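Local coordinates for MGS-M5 (Unidentified, PDB 4Q3N), which probably catalyses the NAD-dependent interconversion of L-lactate and pyruvate, as a four-chain L-lactate dehydrogenase with a Rossmann-fold nucleotide-binding domain, at residues A[126-129]-A[130-133]; A[144-147]-A[148-152]; A[173-176]-A[177-181]; A[293-296]-A[297-301]; A[304-307]-A[308-312]. One frame throughout, in Å; residues are numbered along the deposited sequence.

How the interactions relate
Each contact joins two adjoining runs of residues, so the five follow in series, and none nests within or crosses another. Interaction 1 lies on helix 123-134 of the NAD-binding domain. Interaction 2 is the turn that starts helix 147-161, and interaction 3 closes the loop between strands 168-173 and 181-182. These two meet where Asp149 OD2 hydrogen-bonds His176 ND1, 2.5 Å away. Interactions 4 and 5 share helix 292-311. Its first half holds the loop of interaction 3 through Ser301, and its second half packs Leu309 on Tyr128 of interaction 1. The last helix thus ties the C-terminal domain to the nucleotide-binding one.

Interaction 1: A[126-129]-A[130-133]; sequences LAYV and AWKE
Tyr128 and Trp131, three residues apart on one helix, form a T-shaped (edge-to-face) aromatic pair. The indole turns its edge to one face of the phenol ring, with the planes at 80° and the centroids of the Tyr128 ring and the Trp131 six-membered ring 5.4 Å apart. Trp131 CZ3 comes to 3.7 Å from Tyr128 CE2, and CE3 sits above the phenol, displaced toward its rim. With CG of Tyr128 trans to the backbone N (chi1 -174°), the ring swings toward the next turn and meets the indole. The Lys132 chain packs on Tyr128 as well, its CG 3.5 Å from Tyr128 CE1, and passes over one face of the Trp131 indole. Val129 CG1 and the Glu133 methylene CG run side by side more loosely, 4.1 Å apart. Both residues belong to helix 123-134, the crossover of the beta-alpha-beta unit between strands 115-118 and 141-143 of the Rossmann fold. Leu126 and Ala130 look inward there, packing on Val118 and on Ile100 of helix 89-109. The backbone bonds are regular, from Ala130 N to Leu126 O (2.8 Å) through Glu133 N to Val129 O (2.9 Å); the straightest, at 173°, links Lys132 N to Tyr128 O. Lys132 NZ comes to 2.6 Å from Tyr128 OH. That hydroxyl has weak hydrogen bonds with Gln268 and Arg306, whereas the Glu133 carboxylate binds Tyr314 OH and forms a salt bridge with Lys105. An alanine in place of Tyr128 would probably leave the Trp131 edge without its aromatic face and open a gap beside Leu258, which both rings touch.

Interaction 2: A[144-147]-A[148-152]; sequences SGTS and LDTAR
Thr150 grips Thr146 O twice at the start of helix 147-161, where a type II' beta turn, Ser144 to Ser147, leads into the first helical turn. Thr150 OG1 donates at 2.8 Å to Thr146 O, and the backbone N of Thr150 reaches the same oxygen at 2.9 Å from the opposite face of the carbonyl plane. The hydroxyl can lean back because OG1 lies trans to its own carbonyl carbon (chi1 -69°). Beside it the Asp149 carboxylate crosses the Thr146 side chain at about a right angle, with Asp149 OD2 3.2 Å from Thr146 CA. A water continues the link, donating to Gly145 O (2.8 Å) and accepting from Asp149 N; its approach to OD2 is too short to be trusted. In the second shell, Thr146 OG1 and Thr150 OG1 hydrogen-bond Ile172 O and N, respectively, fixing the helix start to strand 168-173. Asp149 OD2 binds His176 ND1, an arrangement consistent with the Asp-His pair of lactate dehydrogenases. Leu148 packs on His50 of a second subunit. The turn itself, with Gly145 at positive phi, is clamped by Ser147, whose OG donates at 2.7 Å to Ser144 O while its N reaches that oxygen too.

Interaction 3: A[173-176]-A[177-181]; sequences LGEH and GDSEF. With ACT (acetate ion), chain J.
Glu175 reaches across the loop to Ser179 and closes it. Its CB lies 3.2 Å from Ser179 OG, CG and CD pass over Gly177, and the chain stays extended, with CG trans to the backbone N (chi1 174°), which carries the carboxylate to the turn beyond. OE1 is gripped by two donors, Ser179 OG at 2.7 Å and Ser179 N at 3.2 Å from that oxygen. Both come on its anti side, yet from opposite faces of the carboxylate plane. OE2 takes a weak bond from a water that in turn accepts from Asp178 N. The carboxylate therefore braces the type I turn from Gly177 to Glu180. Ser179 OG also meets Ser301 of helix 292-311. At the base of the loop, Leu173 and Phe181 form an antiparallel hydrogen-bonded pair, and Phe181 CZ touches Leu173 CB at 3.6 Å. At the other end, His176 NE2 donates to acetate OXT (3.0 Å, 157°), which lies in the imidazole plane at the ring edge, while ND1 is held by Asp149 and the backbone N by Asp124. A histidine backed by an aspartate and facing an acetate, probably from the crystallisation liquor, is consistent with the active site of the L-lactate dehydrogenase family.

Interaction 4: A[293-296]-A[297-301]; sequences KENS and QLNNS
On helix 292-311 of the C-terminal domain, Gln297 folds back along the preceding turn against Lys293 and Glu294. Its CG sits 3.3 Å from Lys293 O. The amide end then slants across the lysine chain, with Gln297 OE1 3.7 Å from Lys293 CG and Gln297 NE2 4.0 Å from Lys293 CE, so aliphatic methylenes rather than polar atoms meet it. With CG of Gln297 trans to the carbonyl carbon (chi1 -67°), the chain runs back toward the helix start, and its OE1 comes to 3.6 Å from Glu294 CA. The Glu294 carboxylate is nearly coplanar with this amide (7°) but binds elsewhere, OE1 to Ser185 OG. One turn on, Asn299 CG stands 3.3 Å from Asn295 O. The backbone supplies the bond there: Asn299 N donates to Asn295 O at 2.9 Å, nearly straight at 168°. Asn295 ND2 is taken up by Asp264. The buried side of the helix carries Leu298, which packs on Phe181 and on Ile271 and Leu273 of strand 270-278, whereas Lys293, Ser296 and Asn300 are exposed. This division into one apolar and one polar side is that of an amphipathic helix packed on beta-sheet.

Interaction 5: A[304-307]-A[308-312]; sequences ILRK and NLDDM
Asn308, Leu309, Asp310 and Asp311 each donate a backbone N-H to the carbonyl four residues back, from Asn308 N to Ile304 O (3.0 Å) through Asp311 N to Lys307 O (2.9 Å). The helix ends at Met312, whose N makes weak bonds to Asn308 O and Leu309 O. Two salt bridges run along these turns. Arg306 bends at chi2 (55°) and again at chi3, which carries its guanidinium forward along the helix to Asp310: NH2 at 3.0 Å and, weakly, NE at 3.1 Å both reach the single oxygen OD1 of Asp310. The guanidinium and carboxylate planes stand 39° apart. Leu309 CB covers one face of the guanidinium, 3.6 Å from Arg306 NH2. Further round, Lys307 NZ meets Asp311 OD2 at 2.8 Å on its syn lone pair, with a weaker reach to OD1. Arg306 has other partners, NH1 donating to Gln268 O and NH2 pairing with the terminal carboxylate of Tyr314. A methionine at Arg306 would probably leave Asp310 and the chain terminus without their positive mate and Gln268 O without its donor. On the inner side, Leu305 touches Val125 and Leu309 packs on Tyr128. These i to i+4 ion pairs mark the last turns of the C-terminal helix, where it lies against the Rossmann domain's helix 123-134.

Interaction 1: A[126-129]-A[130-133]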
# COMPACT_ATOMS: atom_id res chain seq x y z
N LEU A 126 -24.39 23.96 1.83
CA LEU A 126 -23.38 24.42 2.77
C LEU A 126 -22.04 24.66 2.08
O LEU A 126 -21.28 25.54 2.50
CB LEU A 126 -23.24 23.42 3.94
CG LEU A 126 -24.48 23.39 4.86
CD1 LEU A 126 -24.25 22.41 5.99
CD2 LEU A 126 -24.91 24.81 5.39
N ALA A 127 -21.78 23.93 1.00
CA ALA A 127 -20.60 24.22 0.18
C ALA A 127 -20.70 25.60 -0.48
O ALA A 127 -19.71 26.38 -0.54
CB ALA A 127 -20.38 23.10 -0.90
N TYR A 128 -21.89 25.94 -0.94
CA TYR A 128 -22.10 27.27 -1.51
C TYR A 128 -21.87 28.32 -0.41
O TYR A 128 -21.25 29.39 -0.64
CB TYR A 128 -23.52 27.39 -2.10
CG TYR A 128 -23.81 28.69 -2.84
CD1 TYR A 128 -24.23 29.82 -2.15
CD2 TYR A 128 -23.66 28.78 -4.22
CE1 TYR A 128 -24.49 31.02 -2.81
CE2 TYR A 128 -23.93 29.95 -4.89
CZ TYR A 128 -24.34 31.07 -4.18
OH TYR A 128 -24.60 32.24 -4.85
N VAL A 129 -22.42 28.05 0.77
CA VAL A 129 -22.28 28.99 1.88
C VAL A 129 -20.80 29.17 2.20
O VAL A 129 -20.32 30.29 2.33
CB VAL A 129 -23.06 28.54 3.11
CG1 VAL A 129 -22.67 29.39 4.36
CG2 VAL A 129 -24.58 28.68 2.82
N ALA A 130 -20.08 28.06 2.32
CA ALA A 130 -18.66 28.12 2.64
C ALA A 130 -17.93 28.89 1.54
O ALA A 130 -17.04 29.70 1.82
CB ALA A 130 -18.09 26.71 2.80
N TRP A 131 -18.33 28.67 0.30
CA TRP A 131 -17.67 29.36 -0.81
C TRP A 131 -17.83 30.88 -0.65
O TRP A 131 -16.84 31.64 -0.64
CB TRP A 131 -18.20 28.88 -2.17
CG TRP A 131 -17.80 29.81 -3.29
CD1 TRP A 131 -16.52 30.23 -3.58
CD2 TRP A 131 -18.66 30.46 -4.24
NE1 TRP A 131 -16.54 31.09 -4.66
CE2 TRP A 131 -17.84 31.27 -5.07
CE3 TRP A 131 -20.04 30.43 -4.48
CZ2 TRP A 131 -18.36 32.05 -6.11
CZ3 TRP A 131 -20.55 31.20 -5.50
CH2 TRP A 131 -19.71 32.01 -6.31
N LYS A 132 -19.07 31.33 -0.48
CA LYS A 132 -19.36 32.75 -0.34
C LYS A 132 -18.69 33.35 0.89
O LYS A 132 -18.19 34.45 0.82
CB LYS A 132 -20.87 32.98 -0.26
CG LYS A 132 -21.59 32.62 -1.54
CD LYS A 132 -20.93 33.34 -2.70
CE LYS A 132 -21.77 34.49 -3.19
NZ LYS A 132 -22.80 34.00 -4.14
N GLU A 133 -18.68 32.65 2.01
CA GLU A 133 -18.17 33.29 3.22
C GLU A 133 -16.64 33.27 3.22
O GLU A 133 -16.01 34.03 3.95
CB GLU A 133 -18.72 32.60 4.46
CG GLU A 133 -20.26 32.66 4.58
CD GLU A 133 -20.77 34.09 4.83
OE1 GLU A 133 -19.95 34.94 5.25
OE2 GLU A 133 -21.96 34.37 4.61

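Interaction 2: A[144-147]-A[148-152]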
# COMPACT_ATOMS: atom_id res chain seq x y z
N SER A 144 -18.46 17.24 -0.68
CA SER A 144 -18.34 15.83 -1.03
C SER A 144 -19.46 15.38 -2.00
O SER A 144 -19.32 14.32 -2.65
CB SER A 144 -18.34 14.96 0.22
OG SER A 144 -19.43 15.22 1.06
N GLY A 145 -20.54 16.15 -2.09
CA GLY A 145 -21.55 15.93 -3.13
C GLY A 145 -22.01 14.49 -3.24
O GLY A 145 -22.32 13.84 -2.25
N THR A 146 -22.05 13.98 -4.46
CA THR A 146 -22.61 12.64 -4.69
C THR A 146 -21.49 11.59 -4.86
O THR A 146 -21.68 10.53 -5.46
CB THR A 146 -23.52 12.66 -5.93
OG1 THR A 146 -22.81 13.32 -6.98
CG2 THR A 146 -24.86 13.45 -5.66
N SER A 147 -20.30 11.89 -4.34
CA SER A 147 -19.20 10.90 -4.45
C SER A 147 -19.58 9.58 -3.75
O SER A 147 -19.39 8.51 -4.29
CB SER A 147 -17.90 11.48 -3.85
OG SER A 147 -18.17 11.90 -2.49
N LEU A 148 -20.17 9.67 -2.56
CA LEU A 148 -20.60 8.45 -1.85
C LEU A 148 -21.82 7.79 -2.52
O LEU A 148 -21.91 6.56 -2.60
CB LEU A 148 -20.94 8.78 -0.37
CG LEU A 148 -21.60 7.67 0.47
CD1 LEU A 148 -20.68 6.39 0.62
CD2 LEU A 148 -22.08 8.21 1.81
N ASP A 149 -22.78 8.60 -2.97
CA ASP A 149 -23.92 8.03 -3.68
C ASP A 149 -23.41 7.23 -4.90
O ASP A 149 -23.94 6.18 -5.24
CB ASP A 149 -24.89 9.12 -4.16
CG ASP A 149 -25.32 10.06 -3.02
OD1 ASP A 149 -26.23 9.69 -2.30
OD2 ASP A 149 -24.65 11.08 -2.77
N THR A 150 -22.40 7.77 -5.54
CA THR A 150 -21.78 7.14 -6.71
C THR A 150 -21.09 5.80 -6.34
O THR A 150 -21.26 4.77 -7.03
CB THR A 150 -20.78 8.10 -7.37
OG1 THR A 150 -21.52 9.21 -7.96
CG2 THR A 150 -19.94 7.37 -8.48
N ALA A 151 -20.37 5.78 -5.22
CA ALA A 151 -19.79 4.53 -4.74
C ALA A 151 -20.87 3.51 -4.41
O ALA A 151 -20.68 2.32 -4.60
CB ALA A 151 -18.91 4.77 -3.49
N ARG A 152 -22.00 3.96 -3.87
CA ARG A 152 -23.10 3.07 -3.59
C ARG A 152 -23.65 2.47 -4.88
O ARG A 152 -23.97 1.29 -4.95
CB ARG A 152 -24.23 3.82 -2.84
CG ARG A 152 -23.82 4.22 -1.42
CD ARG A 152 -24.95 5.02 -0.69
NE ARG A 152 -24.68 5.10 0.75
CZ ARG A 152 -24.98 6.18 1.46
NH1 ARG A 152 -25.52 7.28 0.88
NH2 ARG A 152 -24.71 6.17 2.73
O HOH W 1 -22.54 11.12 -1.55

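Interaction 3: A[173-176]-A[177-181]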
# COMPACT_ATOMS: atom_id res chain seq x y z
N LEU A 173 -25.69 12.08 -10.01
CA LEU A 173 -25.56 13.52 -10.16
C LEU A 173 -26.63 14.27 -9.39
O LEU A 173 -27.69 13.71 -9.03
CB LEU A 173 -25.66 13.96 -11.63
CG LEU A 173 -24.60 13.22 -12.51
CD1 LEU A 173 -24.78 13.62 -13.95
CD2 LEU A 173 -23.21 13.55 -12.03
N GLY A 174 -26.39 15.58 -9.24
CA GLY A 174 -27.43 16.44 -8.69
C GLY A 174 -27.26 16.66 -7.19
O GLY A 174 -26.14 16.59 -6.64
N GLU A 175 -28.39 16.96 -6.53
CA GLU A 175 -28.40 17.18 -5.09
C GLU A 175 -28.03 15.89 -4.37
O GLU A 175 -28.53 14.84 -4.72
CB GLU A 175 -29.79 17.63 -4.67
CG GLU A 175 -29.96 17.75 -3.18
CD GLU A 175 -31.45 17.80 -2.77
OE1 GLU A 175 -32.31 17.21 -3.46
OE2 GLU A 175 -31.74 18.47 -1.76
N HIS A 176 -27.13 15.94 -3.39
CA HIS A 176 -26.92 14.79 -2.50
C HIS A 176 -28.16 14.73 -1.56
O HIS A 176 -28.16 15.34 -0.51
CB HIS A 176 -25.62 14.95 -1.72
CG HIS A 176 -25.41 13.96 -0.61
ND1 HIS A 176 -25.23 12.61 -0.82
CD2 HIS A 176 -25.26 14.15 0.73
CE1 HIS A 176 -25.01 12.00 0.33
NE2 HIS A 176 -25.03 12.91 1.29
N GLY A 177 -29.20 14.01 -1.97
CA GLY A 177 -30.51 14.09 -1.27
C GLY A 177 -31.53 13.55 -2.24
O GLY A 177 -31.15 12.89 -3.24
N ASP A 178 -32.80 13.83 -1.97
CA ASP A 178 -33.94 13.16 -2.61
C ASP A 178 -34.02 13.40 -4.11
O ASP A 178 -34.62 12.59 -4.82
CB ASP A 178 -35.27 13.60 -1.97
CG ASP A 178 -35.41 13.19 -0.49
OD1 ASP A 178 -34.75 12.21 -0.05
OD2 ASP A 178 -36.19 13.86 0.24
N SER A 179 -33.43 14.48 -4.61
CA SER A 179 -33.53 14.80 -6.04
C SER A 179 -32.30 14.34 -6.87
O SER A 179 -32.21 14.60 -8.06
CB SER A 179 -33.80 16.31 -6.24
OG SER A 179 -32.60 17.08 -6.14
N GLU A 180 -31.37 13.60 -6.27
CA GLU A 180 -30.29 13.02 -7.07
C GLU A 180 -30.80 12.04 -8.11
O GLU A 180 -31.88 11.52 -8.01
CB GLU A 180 -29.29 12.27 -6.22
CG GLU A 180 -29.91 11.00 -5.62
CD GLU A 180 -29.07 10.46 -4.49
OE1 GLU A 180 -28.14 11.18 -4.09
OE2 GLU A 180 -29.33 9.34 -4.02
N PHE A 181 -29.98 11.74 -9.11
CA PHE A 181 -30.47 10.85 -10.15
C PHE A 181 -29.27 10.13 -10.78
O PHE A 181 -28.12 10.58 -10.64
CB PHE A 181 -31.25 11.64 -11.23
CG PHE A 181 -30.38 12.64 -11.99
CD1 PHE A 181 -30.16 13.91 -11.46
CD2 PHE A 181 -29.78 12.29 -13.20
CE1 PHE A 181 -29.35 14.82 -12.13
CE2 PHE A 181 -28.97 13.18 -13.89
CZ PHE A 181 -28.75 14.46 -13.36
C ACT J . -23.32 11.33 4.75
O ACT J . -22.92 10.25 4.27
OXT ACT J . -23.91 12.16 3.97
CH3 ACT J . -23.11 11.54 6.24
O HOH W 2 -33.00 15.97 0.04

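Interaction 4: A[293-296]-A[297-301]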
# COMPACT_ATOMS: atom_id res chain seq x y z
N LYS A 293 -34.30 13.35 -20.27
CA LYS A 293 -34.71 13.05 -18.90
C LYS A 293 -33.70 13.55 -17.87
O LYS A 293 -34.05 14.25 -16.92
CB LYS A 293 -34.94 11.55 -18.75
CG LYS A 293 -35.23 11.10 -17.32
CD LYS A 293 -35.54 9.60 -17.26
CE LYS A 293 -35.69 9.12 -15.80
NZ LYS A 293 -36.07 7.68 -15.64
N GLU A 294 -32.43 13.22 -18.05
CA GLU A 294 -31.38 13.58 -17.09
C GLU A 294 -31.20 15.10 -17.00
O GLU A 294 -30.98 15.66 -15.92
CB GLU A 294 -30.05 12.92 -17.51
CG GLU A 294 -30.09 11.43 -17.42
CD GLU A 294 -29.02 10.75 -18.28
OE1 GLU A 294 -28.38 11.44 -19.12
OE2 GLU A 294 -28.86 9.53 -18.13
N ASN A 295 -31.29 15.77 -18.14
CA ASN A 295 -31.13 17.21 -18.13
C ASN A 295 -32.26 17.86 -17.32
O ASN A 295 -32.05 18.80 -16.54
CB ASN A 295 -31.11 17.76 -19.55
CG ASN A 295 -30.29 19.04 -19.66
OD1 ASN A 295 -29.25 19.18 -19.01
ND2 ASN A 295 -30.76 19.98 -20.45
N SER A 296 -33.46 17.35 -17.54
CA SER A 296 -34.61 17.77 -16.76
C SER A 296 -34.39 17.50 -15.27
O SER A 296 -34.70 18.35 -14.40
CB SER A 296 -35.86 17.07 -17.26
OG SER A 296 -36.97 17.46 -16.50
N GLN A 297 -33.86 16.33 -14.95
CA GLN A 297 -33.66 15.98 -13.55
C GLN A 297 -32.59 16.88 -12.94
O GLN A 297 -32.68 17.25 -11.77
CB GLN A 297 -33.29 14.50 -13.39
CG GLN A 297 -34.43 13.50 -13.75
CD GLN A 297 -33.91 12.08 -13.68
OE1 GLN A 297 -32.97 11.70 -14.40
NE2 GLN A 297 -34.43 11.32 -12.74
N LEU A 298 -31.56 17.24 -13.72
CA LEU A 298 -30.50 18.11 -13.20
C LEU A 298 -31.08 19.52 -12.93
O LEU A 298 -30.85 20.14 -11.87
CB LEU A 298 -29.29 18.17 -14.18
CG LEU A 298 -28.14 19.00 -13.60
CD1 LEU A 298 -27.58 18.35 -12.33
CD2 LEU A 298 -27.03 19.29 -14.64
N ASN A 299 -31.88 20.01 -13.87
CA ASN A 299 -32.58 21.29 -13.70
C ASN A 299 -33.46 21.27 -12.43
O ASN A 299 -33.46 22.22 -11.64
CB ASN A 299 -33.44 21.62 -14.92
CG ASN A 299 -32.61 22.00 -16.19
OD1 ASN A 299 -31.47 22.43 -16.11
ND2 ASN A 299 -33.22 21.83 -17.35
N ASN A 300 -34.18 20.19 -12.21
CA ASN A 300 -35.06 20.10 -11.05
C ASN A 300 -34.22 20.20 -9.78
O ASN A 300 -34.53 20.93 -8.85
CB ASN A 300 -35.84 18.79 -11.07
CG ASN A 300 -36.57 18.51 -9.76
OD1 ASN A 300 -37.41 19.30 -9.33
ND2 ASN A 300 -36.24 17.38 -9.11
N SER A 301 -33.14 19.45 -9.76
CA SER A 301 -32.26 19.37 -8.62
C SER A 301 -31.63 20.75 -8.34
O SER A 301 -31.56 21.22 -7.20
CB SER A 301 -31.21 18.30 -8.92
OG SER A 301 -30.75 17.70 -7.77

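Interaction 5: A[304-307]-A[308-312]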
# COMPACT_ATOMS: atom_id res chain seq x y z
N ILE A 304 -34.14 23.26 -6.90
CA ILE A 304 -34.42 22.95 -5.51
C ILE A 304 -33.36 23.59 -4.61
O ILE A 304 -33.68 24.22 -3.61
CB ILE A 304 -34.47 21.40 -5.30
CG1 ILE A 304 -35.79 20.86 -5.87
CG2 ILE A 304 -34.36 21.03 -3.80
CD1 ILE A 304 -35.89 19.32 -5.92
N LEU A 305 -32.09 23.45 -4.99
CA LEU A 305 -30.99 24.03 -4.23
C LEU A 305 -31.00 25.54 -4.33
O LEU A 305 -30.77 26.26 -3.32
CB LEU A 305 -29.65 23.47 -4.73
CG LEU A 305 -29.45 21.96 -4.55
CD1 LEU A 305 -28.25 21.43 -5.39
CD2 LEU A 305 -29.24 21.64 -3.06
N ARG A 306 -31.31 26.06 -5.50
CA ARG A 306 -31.36 27.50 -5.63
C ARG A 306 -32.50 28.07 -4.74
O ARG A 306 -32.36 29.15 -4.14
CB ARG A 306 -31.56 27.92 -7.10
CG ARG A 306 -31.31 29.40 -7.35
CD ARG A 306 -29.90 29.78 -6.84
NE ARG A 306 -30.01 30.66 -5.69
CZ ARG A 306 -29.03 31.42 -5.20
NH1 ARG A 306 -27.81 31.39 -5.75
NH2 ARG A 306 -29.28 32.22 -4.17
N LYS A 307 -33.61 27.35 -4.63
CA LYS A 307 -34.72 27.85 -3.79
C LYS A 307 -34.30 27.83 -2.30
O LYS A 307 -34.61 28.77 -1.54
CB LYS A 307 -35.98 27.00 -4.01
CG LYS A 307 -37.19 27.39 -3.13
CD LYS A 307 -37.63 28.82 -3.40
CE LYS A 307 -39.03 29.08 -2.84
NZ LYS A 307 -39.13 28.64 -1.41
N ASN A 308 -33.64 26.74 -1.90
CA ASN A 308 -33.05 26.64 -0.57
C ASN A 308 -32.15 27.85 -0.30
O ASN A 308 -32.32 28.53 0.70
CB ASN A 308 -32.23 25.35 -0.42
CG ASN A 308 -33.09 24.10 -0.30
OD1 ASN A 308 -34.28 24.15 0.01
ND2 ASN A 308 -32.48 22.96 -0.56
N LEU A 309 -31.21 28.14 -1.20
CA LEU A 309 -30.29 29.27 -1.03
C LEU A 309 -31.02 30.60 -0.98
O LEU A 309 -30.68 31.45 -0.16
CB LEU A 309 -29.21 29.28 -2.15
CG LEU A 309 -28.15 28.17 -2.11
CD1 LEU A 309 -27.28 28.10 -3.41
CD2 LEU A 309 -27.25 28.25 -0.86
N ASP A 310 -32.00 30.81 -1.86
CA ASP A 310 -32.80 32.02 -1.80
C ASP A 310 -33.46 32.21 -0.42
O ASP A 310 -33.47 33.30 0.16
CB ASP A 310 -33.91 31.99 -2.89
CG ASP A 310 -33.38 32.16 -4.31
OD1 ASP A 310 -32.20 32.55 -4.48
OD2 ASP A 310 -34.16 31.93 -5.26
N ASP A 311 -34.02 31.12 0.06
CA ASP A 311 -34.72 31.12 1.32
C ASP A 311 -33.77 31.39 2.47
O ASP A 311 -34.21 31.82 3.53
CB ASP A 311 -35.44 29.78 1.54
CG ASP A 311 -36.68 29.65 0.67
OD1 ASP A 311 -37.15 30.68 0.13
OD2 ASP A 311 -37.19 28.52 0.56
N MET A 312 -32.48 31.16 2.28
CA MET A 312 -31.49 31.46 3.32
C MET A 312 -30.89 32.85 3.12
O MET A 312 -29.92 33.21 3.77
CB MET A 312 -30.38 30.42 3.33
CG MET A 312 -30.87 29.02 3.60
SD MET A 312 -29.78 27.75 2.94
CE MET A 312 -28.37 27.97 4.03